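Local coordinates for protein sortase B (Streptococcus pyogenes, PDB 3PSQ) that acts as a class B sortase in pilus assembly, probably through a cysteine transpeptidase-type active site of the sortase fold, at residues D87-I92 and F149-V154; F136-T141 and I199-Q204; Q25-L30 and K126-L131; L58-K63 and S72-L77. All blocks are in the same frame, centred on the assembly; numbering follows the deposited sequence. Where two conformers were deposited one is given.

Contact 1 (D87-I92 and F149-V154)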
loop_
_atom_site.group_PDB
_atom_site.type_symbol
_atom_site.label_atom_id
_atom_site.label_comp_id
_atom_site.label_asym_id
_atom_site.label_seq_id
_atom_site.Cartn_x
_atom_site.Cartn_y
_atom_site.Cartn_z
ATOM N N ASP A 87 -11.017 7.455 -1.575
ATOM C CA ASP A 87 -11.698 6.421 -0.796
ATOM C C ASP A 87 -11.235 6.417 0.636
ATOM O O ASP A 87 -10.176 6.975 0.957
ATOM C CB ASP A 87 -11.452 5.046 -1.403
ATOM C CG ASP A 87 -12.128 4.876 -2.728
ATOM O OD1 ASP A 87 -13.042 5.664 -3.037
ATOM O OD2 ASP A 87 -11.757 3.967 -3.478
ATOM N N LYS A 88 -12.034 5.810 1.506
ATOM C CA LYS A 88 -11.638 5.676 2.916
ATOM C C LYS A 88 -10.352 4.876 3.087
ATOM O O LYS A 88 -9.597 5.071 4.042
ATOM C CB LYS A 88 -12.732 4.971 3.723
ATOM C CG LYS A 88 -13.921 5.867 4.029
ATOM C CD LYS A 88 -13.579 6.840 5.192
ATOM C CE LYS A 88 -14.604 7.978 5.293
ATOM N NZ LYS A 88 -15.997 7.430 5.403
ATOM N N TYR A 89 -10.133 3.955 2.166
ATOM C CA TYR A 89 -9.107 2.946 2.326
ATOM C C TYR A 89 -8.584 2.529 0.961
ATOM O O TYR A 89 -9.285 1.870 0.169
ATOM C CB TYR A 89 -9.706 1.740 3.027
ATOM C CG TYR A 89 -8.755 0.629 3.339
ATOM C CD1 TYR A 89 -7.933 0.700 4.442
ATOM C CD2 TYR A 89 -8.717 -0.532 2.558
ATOM C CE1 TYR A 89 -7.067 -0.330 4.763
ATOM C CE2 TYR A 89 -7.856 -1.586 2.880
ATOM C CZ TYR A 89 -7.039 -1.482 3.999
ATOM O OH TYR A 89 -6.172 -2.497 4.368
ATOM N N SER A 90 -7.362 2.955 0.691
ATOM C CA SER A 90 -6.695 2.615 -0.539
ATOM C C SER A 90 -5.646 1.545 -0.234
ATOM O O SER A 90 -4.786 1.732 0.637
ATOM C CB SER A 90 -6.082 3.857 -1.163
ATOM O OG SER A 90 -7.104 4.809 -1.461
ATOM N N LEU A 91 -5.759 0.412 -0.937
ATOM C CA LEU A 91 -4.878 -0.739 -0.739
ATOM C C LEU A 91 -3.895 -0.856 -1.911
ATOM O O LEU A 91 -4.279 -1.007 -3.108
ATOM C CB LEU A 91 -5.684 -2.024 -0.580
ATOM C CG LEU A 91 -4.868 -3.305 -0.351
ATOM C CD1 LEU A 91 -3.971 -3.305 0.933
ATOM C CD2 LEU A 91 -5.800 -4.488 -0.392
ATOM N N ILE A 92 -2.633 -0.703 -1.560
ATOM C CA ILE A 92 -1.542 -0.928 -2.495
ATOM C C ILE A 92 -0.878 -2.270 -2.127
ATOM O O ILE A 92 -0.437 -2.493 -0.991
ATOM C CB ILE A 92 -0.515 0.226 -2.477
ATOM C CG1 ILE A 92 -1.205 1.530 -2.904
ATOM C CG2 ILE A 92 0.685 -0.117 -3.394
ATOM C CD1 ILE A 92 -0.315 2.779 -2.938
ATOM N N PHE A 149 -8.307 -6.658 3.150
ATOM C CA PHE A 149 -7.982 -6.828 1.722
ATOM C C PHE A 149 -9.157 -6.515 0.834
ATOM O O PHE A 149 -9.136 -6.781 -0.356
ATOM C CB PHE A 149 -7.351 -8.203 1.427
ATOM C CG PHE A 149 -6.065 -8.440 2.194
ATOM C CD1 PHE A 149 -4.927 -7.725 1.896
ATOM C CD2 PHE A 149 -6.028 -9.317 3.260
ATOM C CE1 PHE A 149 -3.775 -7.902 2.615
ATOM C CE2 PHE A 149 -4.859 -9.505 3.980
ATOM C CZ PHE A 149 -3.733 -8.787 3.661
ATOM N N ASN A 150 -10.174 -5.882 1.410
ATOM C CA ASN A 150 -11.331 -5.453 0.654
ATOM C C ASN A 150 -11.726 -4.011 1.037
ATOM O O ASN A 150 -12.333 -3.773 2.091
ATOM C CB ASN A 150 -12.495 -6.424 0.864
ATOM C CG ASN A 150 -13.672 -6.144 -0.091
ATOM O OD1 ASN A 150 -13.882 -5.006 -0.475
ATOM N ND2 ASN A 150 -14.437 -7.185 -0.463
ATOM N N PRO A 151 -11.360 -3.041 0.192
ATOM C CA PRO A 151 -11.660 -1.629 0.446
ATOM C C PRO A 151 -13.169 -1.341 0.528
ATOM O O PRO A 151 -13.595 -0.381 1.152
ATOM C CB PRO A 151 -11.040 -0.910 -0.764
ATOM C CG PRO A 151 -9.971 -1.869 -1.269
ATOM C CD PRO A 151 -10.550 -3.237 -1.025
ATOM N N ILE A 152 -13.980 -2.175 -0.105
ATOM C CA ILE A 152 -15.419 -1.971 -0.007
ATOM C C ILE A 152 -15.888 -2.343 1.394
ATOM O O ILE A 152 -16.646 -1.590 2.009
ATOM C CB ILE A 152 -16.156 -2.722 -1.111
ATOM C CG1 ILE A 152 -15.846 -2.062 -2.461
ATOM C CG2 ILE A 152 -17.644 -2.731 -0.841
ATOM C CD1 ILE A 152 -16.319 -2.925 -3.699
ATOM N N ASP A 153 -15.405 -3.479 1.909
ATOM C CA ASP A 153 -15.774 -3.930 3.259
ATOM C C ASP A 153 -15.315 -2.920 4.288
ATOM O O ASP A 153 -16.061 -2.571 5.191
ATOM C CB ASP A 153 -15.264 -5.346 3.587
ATOM C CG ASP A 153 -16.033 -6.434 2.835
ATOM O OD1 ASP A 153 -17.169 -6.175 2.381
ATOM O OD2 ASP A 153 -15.505 -7.561 2.670
ATOM N N VAL A 154 -14.100 -2.419 4.145
ATOM C CA VAL A 154 -13.635 -1.343 5.012
ATOM C C VAL A 154 -14.551 -0.102 4.957
ATOM O O VAL A 154 -14.926 0.457 5.992
ATOM C CB VAL A 154 -12.153 -0.957 4.730
ATOM C CG1 VAL A 154 -11.750 0.256 5.563
ATOM C CG2 VAL A 154 -11.223 -2.153 5.018
#

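Contact 2 (F136-T141 and I199-Q204)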
loop_
_atom_site.group_PDB
_atom_site.type_symbol
_atom_site.label_atom_id
_atom_site.label_comp_id
_atom_site.label_asym_id
_atom_site.label_seq_id
_atom_site.Cartn_x
_atom_site.Cartn_y
_atom_site.Cartn_z
ATOM N N PHE A 136 0.568 4.625 11.147
ATOM C CA PHE A 136 0.209 4.370 12.542
ATOM C C PHE A 136 0.221 2.904 12.949
ATOM O O PHE A 136 0.116 2.623 14.121
ATOM C CB PHE A 136 -1.135 5.012 12.924
ATOM C CG PHE A 136 -2.321 4.440 12.202
ATOM C CD1 PHE A 136 -2.994 3.342 12.709
ATOM C CD2 PHE A 136 -2.764 5.008 11.021
ATOM C CE1 PHE A 136 -4.092 2.801 12.033
ATOM C CE2 PHE A 136 -3.871 4.486 10.338
ATOM C CZ PHE A 136 -4.533 3.395 10.843
ATOM N N ALA A 137 0.354 1.966 12.010
ATOM C CA ALA A 137 0.373 0.544 12.384
ATOM C C ALA A 137 1.170 -0.327 11.426
ATOM O O ALA A 137 1.184 -0.093 10.217
ATOM C CB ALA A 137 -1.051 0.000 12.510
ATOM N N CYS A 138 1.822 -1.339 11.993
ATOM C CA CYS A 138 2.362 -2.458 11.240
ATOM C C CYS A 138 1.615 -3.702 11.672
ATOM O O CYS A 138 1.626 -4.056 12.854
ATOM C CB CYS A 138 3.835 -2.636 11.580
ATOM S SG CYS A 138 4.655 -3.883 10.584
ATOM N N ILE A 139 0.985 -4.384 10.724
ATOM C CA ILE A 139 0.044 -5.484 11.026
ATOM C C ILE A 139 0.555 -6.852 10.554
ATOM O O ILE A 139 1.136 -6.976 9.462
ATOM C CB ILE A 139 -1.307 -5.179 10.326
ATOM C CG1 ILE A 139 -1.926 -3.887 10.885
ATOM C CG2 ILE A 139 -2.271 -6.373 10.345
ATOM C CD1 ILE A 139 -2.804 -3.141 9.899
ATOM N N GLN A 140 0.377 -7.872 11.383
ATOM C CA GLN A 140 0.601 -9.230 10.922
ATOM C C GLN A 140 -0.731 -9.948 10.865
ATOM O O GLN A 140 -1.457 -10.083 11.856
ATOM C CB GLN A 140 1.592 -10.026 11.770
ATOM C CG GLN A 140 1.654 -11.523 11.360
ATOM C CD GLN A 140 2.678 -11.831 10.254
ATOM O OE1 GLN A 140 2.358 -11.854 9.055
ATOM N NE2 GLN A 140 3.924 -12.080 10.666
ATOM N N THR A 141 -1.066 -10.380 9.663
ATOM C CA THR A 141 -2.318 -11.025 9.477
ATOM C C THR A 141 -2.051 -12.117 8.459
ATOM O O THR A 141 -0.899 -12.468 8.221
ATOM C CB THR A 141 -3.394 -9.995 9.048
ATOM O OG1 THR A 141 -4.638 -10.652 8.989
ATOM C CG2 THR A 141 -3.103 -9.380 7.682
ATOM N N ILE A 199 1.835 -9.071 5.555
ATOM C CA ILE A 199 2.162 -7.885 6.301
ATOM C C ILE A 199 1.394 -6.674 5.745
ATOM O O ILE A 199 1.260 -6.521 4.529
ATOM C CB ILE A 199 3.701 -7.608 6.331
ATOM C CG1 ILE A 199 3.986 -6.393 7.211
ATOM C CG2 ILE A 199 4.245 -7.448 4.914
ATOM C CD1 ILE A 199 5.452 -6.178 7.549
ATOM N N ILE A 200 0.906 -5.808 6.636
ATOM C CA ILE A 200 0.309 -4.551 6.201
ATOM C C ILE A 200 0.933 -3.402 6.997
ATOM O O ILE A 200 0.998 -3.473 8.228
ATOM C CB ILE A 200 -1.231 -4.526 6.440
ATOM C CG1 ILE A 200 -1.908 -5.713 5.741
ATOM C CG2 ILE A 200 -1.821 -3.202 5.990
ATOM C CD1 ILE A 200 -3.412 -5.827 5.950
ATOM N N VAL A 201 1.402 -2.377 6.287
ATOM C CA VAL A 201 1.756 -1.091 6.855
ATOM C C VAL A 201 0.669 -0.091 6.453
ATOM O O VAL A 201 0.411 0.157 5.254
ATOM C CB VAL A 201 3.109 -0.582 6.352
ATOM C CG1 VAL A 201 3.361 0.863 6.832
ATOM C CG2 VAL A 201 4.253 -1.498 6.829
ATOM N N ILE A 202 -0.007 0.451 7.460
ATOM C CA ILE A 202 -1.124 1.369 7.214
ATOM C C ILE A 202 -0.863 2.780 7.763
ATOM O O ILE A 202 -0.287 2.946 8.842
ATOM C CB ILE A 202 -2.451 0.786 7.748
ATOM C CG1 ILE A 202 -3.585 1.784 7.573
ATOM C CG2 ILE A 202 -2.327 0.470 9.202
ATOM C CD1 ILE A 202 -4.915 1.105 7.568
ATOM N N GLY A 203 -1.253 3.793 6.996
ATOM C CA GLY A 203 -1.201 5.156 7.482
ATOM C C GLY A 203 -2.469 5.967 7.239
ATOM O O GLY A 203 -3.373 5.543 6.505
ATOM N N GLN A 204 -2.527 7.157 7.831
ATOM C CA GLN A 204 -3.644 8.084 7.576
ATOM C C GLN A 204 -3.226 9.245 6.706
ATOM O O GLN A 204 -2.207 9.867 6.975
ATOM C CB GLN A 204 -4.190 8.612 8.890
ATOM C CG GLN A 204 -5.494 9.357 8.794
ATOM C CD GLN A 204 -6.002 9.698 10.191
ATOM O OE1 GLN A 204 -6.807 8.972 10.773
ATOM N NE2 GLN A 204 -5.464 10.764 10.762
#

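Contact 3 (Q25-L30 and K126-L131)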
loop_
_atom_site.group_PDB
_atom_site.type_symbol
_atom_site.label_atom_id
_atom_site.label_comp_id
_atom_site.label_asym_id
_atom_site.label_seq_id
_atom_site.Cartn_x
_atom_site.Cartn_y
_atom_site.Cartn_z
ATOM N N GLN A 25 11.411 8.871 -14.859
ATOM C CA GLN A 25 10.473 7.842 -15.331
ATOM C C GLN A 25 8.947 8.142 -15.371
ATOM O O GLN A 25 8.262 7.634 -16.267
ATOM C CB GLN A 25 10.715 6.518 -14.588
ATOM C CG GLN A 25 12.150 6.057 -14.508
ATOM C CD GLN A 25 12.318 4.850 -13.583
ATOM O OE1 GLN A 25 11.335 4.277 -13.107
ATOM N NE2 GLN A 25 13.564 4.455 -13.335
ATOM N N PHE A 26 8.423 8.936 -14.432
ATOM C CA PHE A 26 6.969 9.006 -14.179
ATOM C C PHE A 26 6.118 9.427 -15.369
ATOM O O PHE A 26 5.178 8.727 -15.767
ATOM C CB PHE A 26 6.677 9.883 -12.955
ATOM C CG PHE A 26 5.282 9.722 -12.371
ATOM C CD1 PHE A 26 4.579 8.521 -12.460
ATOM C CD2 PHE A 26 4.697 10.767 -11.683
ATOM C CE1 PHE A 26 3.314 8.380 -11.882
ATOM C CE2 PHE A 26 3.440 10.641 -11.110
ATOM C CZ PHE A 26 2.744 9.445 -11.229
ATOM N N ASP A 27 6.434 10.585 -15.937
ATOM C CA ASP A 27 5.728 11.068 -17.113
ATOM C C ASP A 27 5.777 10.056 -18.240
ATOM O O ASP A 27 4.767 9.780 -18.866
ATOM C CB ASP A 27 6.314 12.402 -17.586
ATOM C CG ASP A 27 5.953 13.552 -16.657
ATOM O OD1 ASP A 27 4.747 13.729 -16.362
ATOM O OD2 ASP A 27 6.880 14.268 -16.208
ATOM N N ASP A 28 6.948 9.499 -18.487
ATOM C CA ASP A 28 7.108 8.531 -19.563
ATOM C C ASP A 28 6.308 7.261 -19.326
ATOM O O ASP A 28 5.672 6.775 -20.234
ATOM C CB ASP A 28 8.574 8.162 -19.744
ATOM C CG ASP A 28 9.324 9.155 -20.596
ATOM O OD1 ASP A 28 8.722 10.162 -21.036
ATOM O OD2 ASP A 28 10.541 8.917 -20.821
ATOM N N LEU A 29 6.354 6.711 -18.117
ATOM C CA LEU A 29 5.501 5.574 -17.788
ATOM C C LEU A 29 4.051 5.893 -18.006
ATOM O O LEU A 29 3.307 5.090 -18.570
ATOM C CB LEU A 29 5.723 5.074 -16.352
ATOM C CG LEU A 29 7.087 4.434 -16.225
ATOM C CD1 LEU A 29 7.418 4.007 -14.829
ATOM C CD2 LEU A 29 7.168 3.266 -17.210
ATOM N N LEU A 30 3.646 7.080 -17.577
ATOM C CA LEU A 30 2.265 7.509 -17.695
ATOM C C LEU A 30 1.854 7.516 -19.144
ATOM O O LEU A 30 0.713 7.194 -19.479
ATOM C CB LEU A 30 2.100 8.905 -17.107
ATOM C CG LEU A 30 1.977 8.943 -15.584
ATOM C CD1 LEU A 30 2.169 10.354 -15.004
ATOM C CD2 LEU A 30 0.655 8.338 -15.176
ATOM N N LYS A 126 -1.353 11.013 -10.646
ATOM C CA LYS A 126 -1.089 11.291 -12.040
ATOM C C LYS A 126 -1.464 12.709 -12.436
ATOM O O LYS A 126 -1.018 13.198 -13.476
ATOM C CB LYS A 126 -1.759 10.278 -12.958
ATOM C CG LYS A 126 -3.263 10.262 -12.954
ATOM C CD LYS A 126 -3.760 9.456 -14.153
ATOM C CE LYS A 126 -5.200 9.079 -13.975
ATOM N NZ LYS A 126 -5.471 7.736 -14.603
ATOM N N THR A 127 -2.291 13.366 -11.625
ATOM C CA THR A 127 -2.565 14.784 -11.850
ATOM C C THR A 127 -1.555 15.613 -11.071
ATOM O O THR A 127 -1.664 16.820 -11.045
ATOM C CB THR A 127 -3.995 15.210 -11.442
ATOM O OG1 THR A 127 -4.181 14.961 -10.044
ATOM C CG2 THR A 127 -5.045 14.476 -12.253
ATOM N N LYS A 128 -0.569 14.948 -10.468
ATOM C CA LYS A 128 0.549 15.559 -9.719
ATOM C C LYS A 128 0.196 16.119 -8.355
ATOM O O LYS A 128 0.986 16.863 -7.738
ATOM C CB LYS A 128 1.357 16.576 -10.535
ATOM C CG LYS A 128 1.915 16.006 -11.826
ATOM C CD LYS A 128 2.550 14.599 -11.648
ATOM C CE LYS A 128 2.723 13.913 -13.024
ATOM N NZ LYS A 128 3.542 14.687 -14.019
ATOM N N GLN A 129 -0.962 15.711 -7.866
ATOM C CA GLN A 129 -1.350 15.959 -6.497
ATOM C C GLN A 129 -0.419 15.213 -5.543
ATOM O O GLN A 129 -0.012 14.088 -5.818
ATOM C CB GLN A 129 -2.785 15.490 -6.318
ATOM C CG GLN A 129 -3.380 15.780 -4.951
ATOM C CD GLN A 129 -3.887 17.240 -4.781
ATOM O OE1 GLN A 129 -4.771 17.709 -5.529
ATOM N NE2 GLN A 129 -3.341 17.946 -3.773
ATOM N N LYS A 130 -0.059 15.828 -4.426
ATOM C CA LYS A 130 0.928 15.230 -3.525
ATOM C C LYS A 130 0.294 14.912 -2.186
ATOM O O LYS A 130 -0.388 15.746 -1.597
ATOM C CB LYS A 130 2.152 16.147 -3.355
ATOM C CG LYS A 130 2.774 16.530 -4.708
ATOM C CD LYS A 130 4.286 16.616 -4.724
ATOM C CE LYS A 130 4.735 17.256 -6.046
ATOM N NZ LYS A 130 6.174 17.687 -5.974
ATOM N N LEU A 131 0.462 13.688 -1.718
ATOM C CA LEU A 131 -0.208 13.307 -0.515
ATOM C C LEU A 131 0.841 12.843 0.463
ATOM O O LEU A 131 1.860 12.309 0.076
ATOM C CB LEU A 131 -1.245 12.207 -0.772
ATOM C CG LEU A 131 -2.112 12.404 -2.016
ATOM C CD1 LEU A 131 -2.766 11.102 -2.464
ATOM C CD2 LEU A 131 -3.158 13.504 -1.761
#

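Contact 4 (L58-K63 and S72-L77). With ZN (zinc ion), chain P.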
loop_
_atom_site.group_PDB
_atom_site.type_symbol
_atom_site.label_atom_id
_atom_site.label_comp_id
_atom_site.label_asym_id
_atom_site.label_seq_id
_atom_site.Cartn_x
_atom_site.Cartn_y
_atom_site.Cartn_z
ATOM N N LEU A 58 -5.220 -9.536 -10.345
ATOM C CA LEU A 58 -4.299 -10.614 -10.746
ATOM C C LEU A 58 -3.411 -10.162 -11.917
ATOM O O LEU A 58 -2.322 -10.672 -12.082
ATOM C CB LEU A 58 -5.083 -11.897 -11.110
ATOM C CG LEU A 58 -5.994 -12.540 -10.021
ATOM C CD1 LEU A 58 -6.844 -13.675 -10.531
ATOM C CD2 LEU A 58 -5.228 -13.059 -8.883
ATOM N N GLU A 59 -3.877 -9.168 -12.674
ATOM C CA GLU A 59 -3.228 -8.657 -13.871
ATOM C C GLU A 59 -1.699 -8.394 -13.803
ATOM O O GLU A 59 -0.965 -8.642 -14.788
ATOM C CB GLU A 59 -3.965 -7.405 -14.387
ATOM C CG GLU A 59 -3.247 -6.656 -15.570
ATOM C CD GLU A 59 -4.001 -5.409 -15.983
ATOM O OE1 GLU A 59 -4.938 -5.031 -15.253
ATOM O OE2 GLU A 59 -3.664 -4.784 -17.008
ATOM N N TYR A 60 -1.243 -7.899 -12.668
ATOM C CA TYR A 60 0.151 -7.526 -12.500
ATOM C C TYR A 60 1.018 -8.554 -11.764
ATOM O O TYR A 60 2.115 -8.233 -11.349
ATOM C CB TYR A 60 0.301 -6.083 -11.897
ATOM C CG TYR A 60 0.038 -5.061 -12.980
ATOM C CD1 TYR A 60 1.034 -4.687 -13.846
ATOM C CD2 TYR A 60 -1.250 -4.569 -13.218
ATOM C CE1 TYR A 60 0.775 -3.834 -14.899
ATOM C CE2 TYR A 60 -1.510 -3.692 -14.261
ATOM C CZ TYR A 60 -0.491 -3.331 -15.096
ATOM O OH TYR A 60 -0.699 -2.467 -16.156
ATOM N N ILE A 61 0.540 -9.782 -11.601
ATOM C CA ILE A 61 1.428 -10.878 -11.163
ATOM C C ILE A 61 2.653 -11.062 -12.083
ATOM O O ILE A 61 3.753 -11.182 -11.600
ATOM C CB ILE A 61 0.680 -12.241 -11.069
ATOM C CG1 ILE A 61 -0.397 -12.214 -9.977
ATOM C CG2 ILE A 61 1.664 -13.406 -10.879
ATOM C CD1 ILE A 61 -1.417 -13.325 -10.115
ATOM N N ASN A 62 2.471 -11.021 -13.398
ATOM C CA ASN A 62 3.549 -11.282 -14.360
ATOM C C ASN A 62 3.565 -10.184 -15.445
ATOM O O ASN A 62 3.805 -10.427 -16.650
ATOM C CB ASN A 62 3.336 -12.661 -15.037
ATOM C CG ASN A 62 3.826 -13.832 -14.183
ATOM O OD1 ASN A 62 3.044 -14.716 -13.812
ATOM N ND2 ASN A 62 5.125 -13.849 -13.872
ATOM N N LYS A 63 3.304 -8.961 -15.010
ATOM C CA LYS A 63 3.310 -7.821 -15.910
ATOM C C LYS A 63 4.072 -6.652 -15.292
ATOM O O LYS A 63 3.901 -6.339 -14.116
ATOM C CB LYS A 63 1.864 -7.427 -16.206
ATOM C CG LYS A 63 1.690 -6.414 -17.314
ATOM C CD LYS A 63 0.188 -6.396 -17.545
ATOM C CE LYS A 63 -0.238 -5.462 -18.613
ATOM N NZ LYS A 63 -1.743 -5.430 -18.597
ATOM N N SER A 72 8.720 -10.830 -12.476
ATOM C CA SER A 72 8.403 -10.435 -11.112
ATOM C C SER A 72 7.114 -9.664 -10.952
ATOM O O SER A 72 6.600 -9.638 -9.864
ATOM C CB SER A 72 9.571 -9.731 -10.408
ATOM O OG SER A 72 10.321 -8.938 -11.296
ATOM N N GLY A 73 6.602 -9.054 -12.018
ATOM C CA GLY A 73 5.356 -8.305 -11.933
ATOM C C GLY A 73 5.494 -6.972 -11.188
ATOM O O GLY A 73 6.613 -6.498 -11.006
ATOM N N SER A 74 4.380 -6.371 -10.744
ATOM C CA SER A 74 4.421 -4.968 -10.238
ATOM C C SER A 74 3.569 -4.782 -8.993
ATOM O O SER A 74 2.654 -5.571 -8.732
ATOM C CB SER A 74 3.903 -3.985 -11.290
ATOM O OG SER A 74 4.513 -4.122 -12.553
ATOM N N VAL A 75 3.863 -3.734 -8.234
ATOM C CA VAL A 75 3.012 -3.273 -7.161
ATOM C C VAL A 75 1.836 -2.463 -7.712
ATOM O O VAL A 75 2.008 -1.660 -8.617
ATOM C CB VAL A 75 3.806 -2.405 -6.153
ATOM C CG1 VAL A 75 2.833 -1.879 -5.096
ATOM C CG2 VAL A 75 4.945 -3.270 -5.514
ATOM N N PHE A 76 0.639 -2.689 -7.171
ATOM C CA PHE A 76 -0.602 -2.173 -7.792
ATOM C C PHE A 76 -1.622 -1.674 -6.755
ATOM O O PHE A 76 -1.777 -2.262 -5.695
ATOM C CB PHE A 76 -1.236 -3.270 -8.663
ATOM C CG PHE A 76 -1.656 -4.499 -7.882
ATOM C CD1 PHE A 76 -2.942 -4.605 -7.366
ATOM C CD2 PHE A 76 -0.744 -5.535 -7.629
ATOM C CE1 PHE A 76 -3.333 -5.777 -6.673
ATOM C CE2 PHE A 76 -1.133 -6.678 -6.929
ATOM C CZ PHE A 76 -2.395 -6.772 -6.393
ATOM N N LEU A 77 -2.323 -0.597 -7.089
ATOM C CA LEU A 77 -3.472 -0.156 -6.335
ATOM C C LEU A 77 -4.632 -1.098 -6.604
ATOM O O LEU A 77 -4.922 -1.417 -7.761
ATOM C CB LEU A 77 -3.877 1.266 -6.764
ATOM C CG LEU A 77 -5.120 1.862 -6.065
ATOM C CD1 LEU A 77 -4.872 2.031 -4.563
ATOM C CD2 LEU A 77 -5.544 3.192 -6.637
HETATM ZN ZN ZN P . -4.534 -3.084 -17.419
HETATM O O HOH W 1 -4.080 -2.662 -19.367
#

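Contact 1 (D87-I92 and F149-V154)
Tyr89 and Pro151 mark the closest backbone approach, 5.6 Å between their CA atoms, where strand 89-93 of the sortase beta-sheet packs against the first turn of the short helix 151-155. This is strand-to-helix packing inside the sortase fold, with Tyr89 and Leu91 both turned to the helix side of their strand. With CG anti to the backbone N (chi1 -177°), the Tyr89 ring swings toward the helix, where the CG2 branch of Val154 lies over one face. Val154 CG2 stands 4.0 Å from the centroid of the Tyr89 ring, a CH-pi contact, displaced toward the rim; the other branch, Val154 CG1, lies 3.6 Å from Tyr89 CB. Pro151 comes to the same ring differently, with its CA at the edge near the ring plane, while Pro151 CB sits 3.4 Å from Tyr89 O. That oxygen accepts a hydrogen bond from Asn81 ND2, and the phenol OH reaches the backbone oxygen of Leu148, so both oxygens of this buried residue are satisfied outside the two segments. Further along the strand, Leu91 pushes its CD2 methyl to 3.8 Å from Phe149 CA and meets the Phe149 ring at its edge. The other neighbours of Phe149 include Arg198, predicted to stabilise the transition state, Ser188 of strand 184-190 and Ile200 of strand 197-205. The helix start is capped by Asn150, whose OD1 accepts from Ile152 N at 2.9 Å, close to the amide plane, and from Asp153 N at 3.2 Å, well above it.

Contact 2 (F136-T141 and I199-Q204)
Phe136 turns its CG between the backbone N and the carbonyl carbon (chi1 65°), bringing the ring back against Ile202 and Gly203, while Ile202 holds its CG1 anti to the backbone N (chi1 176°) and offers both branches to that ring. Ile202 CG2 lies over a face, 4.3 Å from the centroid of the Phe136 ring in a CH-pi contact, and Ile202 CG1 comes to 3.8 Å from Phe136 CZ. The Ile202 carbonyl oxygen lies over the same face, toward the rim, and Gln204 N is at the ring edge. Ile202 CG2 also packs 3.6 Å from Ala137 CB, and it meets the CD1 end of Ile139. The two strands are antiparallel neighbours in the sortase beta-sheet, and their pairing is interrupted by a classic beta bulge: Phe136 and Ala137 both face Ile202. Phe136 N donates to Ile202 O at 3.0 Å, whereas the bond from Ala137 N to the same oxygen is weak. Past the bulge the pairing is regular, with Ile139 N giving Ile200 O a short bond of 2.7 Å. Ala137, Ile139, Ile200 and Ile202 share one face of the sheet; there Ile166 of helix 159-167 touches Ala137, Ile139 and Ile202, Phe162 touches Ile202, and Ile200 meets Leu148 and Ala186. On the other face Cys138 SG touches Ile199 CD1 at 3.9 Å. At the far end Thr141 turns its CG2 methyl to Ile200 CD1, 4.0 Å away, and its hydroxyl is bonded to Asp145.

Contact 3 (Q25-L30 and K126-L131)
Lys128 and the Phe26 and Leu30 side chains lie side by side and point contrary ways, the lysine running toward the helix as the two apolar groups reach out from it. Its aliphatic part makes the contact: Lys128 CE lies 3.9 Å from Phe26 CE2, approaching the ring obliquely, and 4.1 Å from Leu30 CD1. That same leucine methyl sits over the centre of the Phe26 ring, 3.8 Å above its plane, so the ring and Leu30 form one apolar patch along which the lysine lies. Bends at chi2 (-44°) and chi4 (57°) then bring the ammonium group round to Asp27, which follows Phe26 in the helix. Lys128 NZ donates to Asp27 OD1 at 2.8 Å, a salt bridge met on the syn side of the carboxylate and 23° out of its plane. The contact joins the N-terminal helix 22-32 to the hairpin turn between strands 120-125 and 130-142 of the sortase beta-sheet. Val36 of strand 36-41 touches both Phe26 and Leu30. The second methyl of Leu30 reaches Lys126 obliquely, with Leu30 CD2 3.8 Å from Lys126 CB; beyond that carbon the rest of Lys126 departs from the helix. Phe26 also touches the backbone of Lys126, its CZ 4.3 Å from Lys126 CA.

Contact 4 (L58-K63 and S72-L77)
Ser74 meets the loop 58-63 with two donors, each answered by a backbone oxygen. Its amide gives a bond from Ser74 N to Tyr60 O, 3.0 Å long, and its hydroxyl donates from Ser74 OG to Lys63 O at 2.8 Å, in the carbonyl plane and on a lone pair. With OG anti to the carbonyl carbon (chi1 -51°), the Ser74 hydroxyl oxygen is placed at that acceptor and 3.8 Å from Tyr60 CD1, oblique to the ring. Gly73, at positive phi, brings its CA to 3.3 Å from each of Tyr60 O, Ile61 O and Lys63 O as CA-H...O contacts. Leu58 to Ile61 form a type I beta turn within this loop, closed by Ile61 N bonding to Leu58 O. Within the sortase fold, this loop precedes strand 76-77, and Phe76 of that strand packs on Tyr60 CB while its ring meets that of His95, the predicted proton donor/acceptor. Away from the serine, Glu59 OE2 binds zinc at 1.9 Å; Asp35, Glu55 and a water complete the site. The same Glu59 OE2 accepts from Lys63 NZ at 2.6 Å through its anti lone pair, so metal and ammonium may both favour the carboxylate's charged form. The Tyr60 hydroxyl is bonded to Asp35, which ties it to the metal shell, and to Asn33. Asn62 ND2 is held by the backbone oxygen of Ser70.

All four contacts reach the one mixed beta-sheet of the sortase fold. Along the chain contact 4 is nested in the long loop closed by contact 3, while contacts 1 and 3, and 1 and 2, alternate their segments. Contacts 1 and 2, with centres 13 Å apart, touch through Phe149 on Ile200 and Tyr89 on Ile202, bringing the loop before helix 151-155 and strand 89-93 against strand 197-205. Contacts 1 and 4 (centres 18 Å apart) meet where Ile92 packs on Val75 and Leu91 on Leu77, along neighbouring strands 89-93 and 76-77. The centres of contacts 2 and 3 are 25 Å apart; contact 3 uses the turn leading into strand 130-142, contact 2 its later part. Contacts 1 and 4 flank predicted active-site residues Arg198 and His95, respectively.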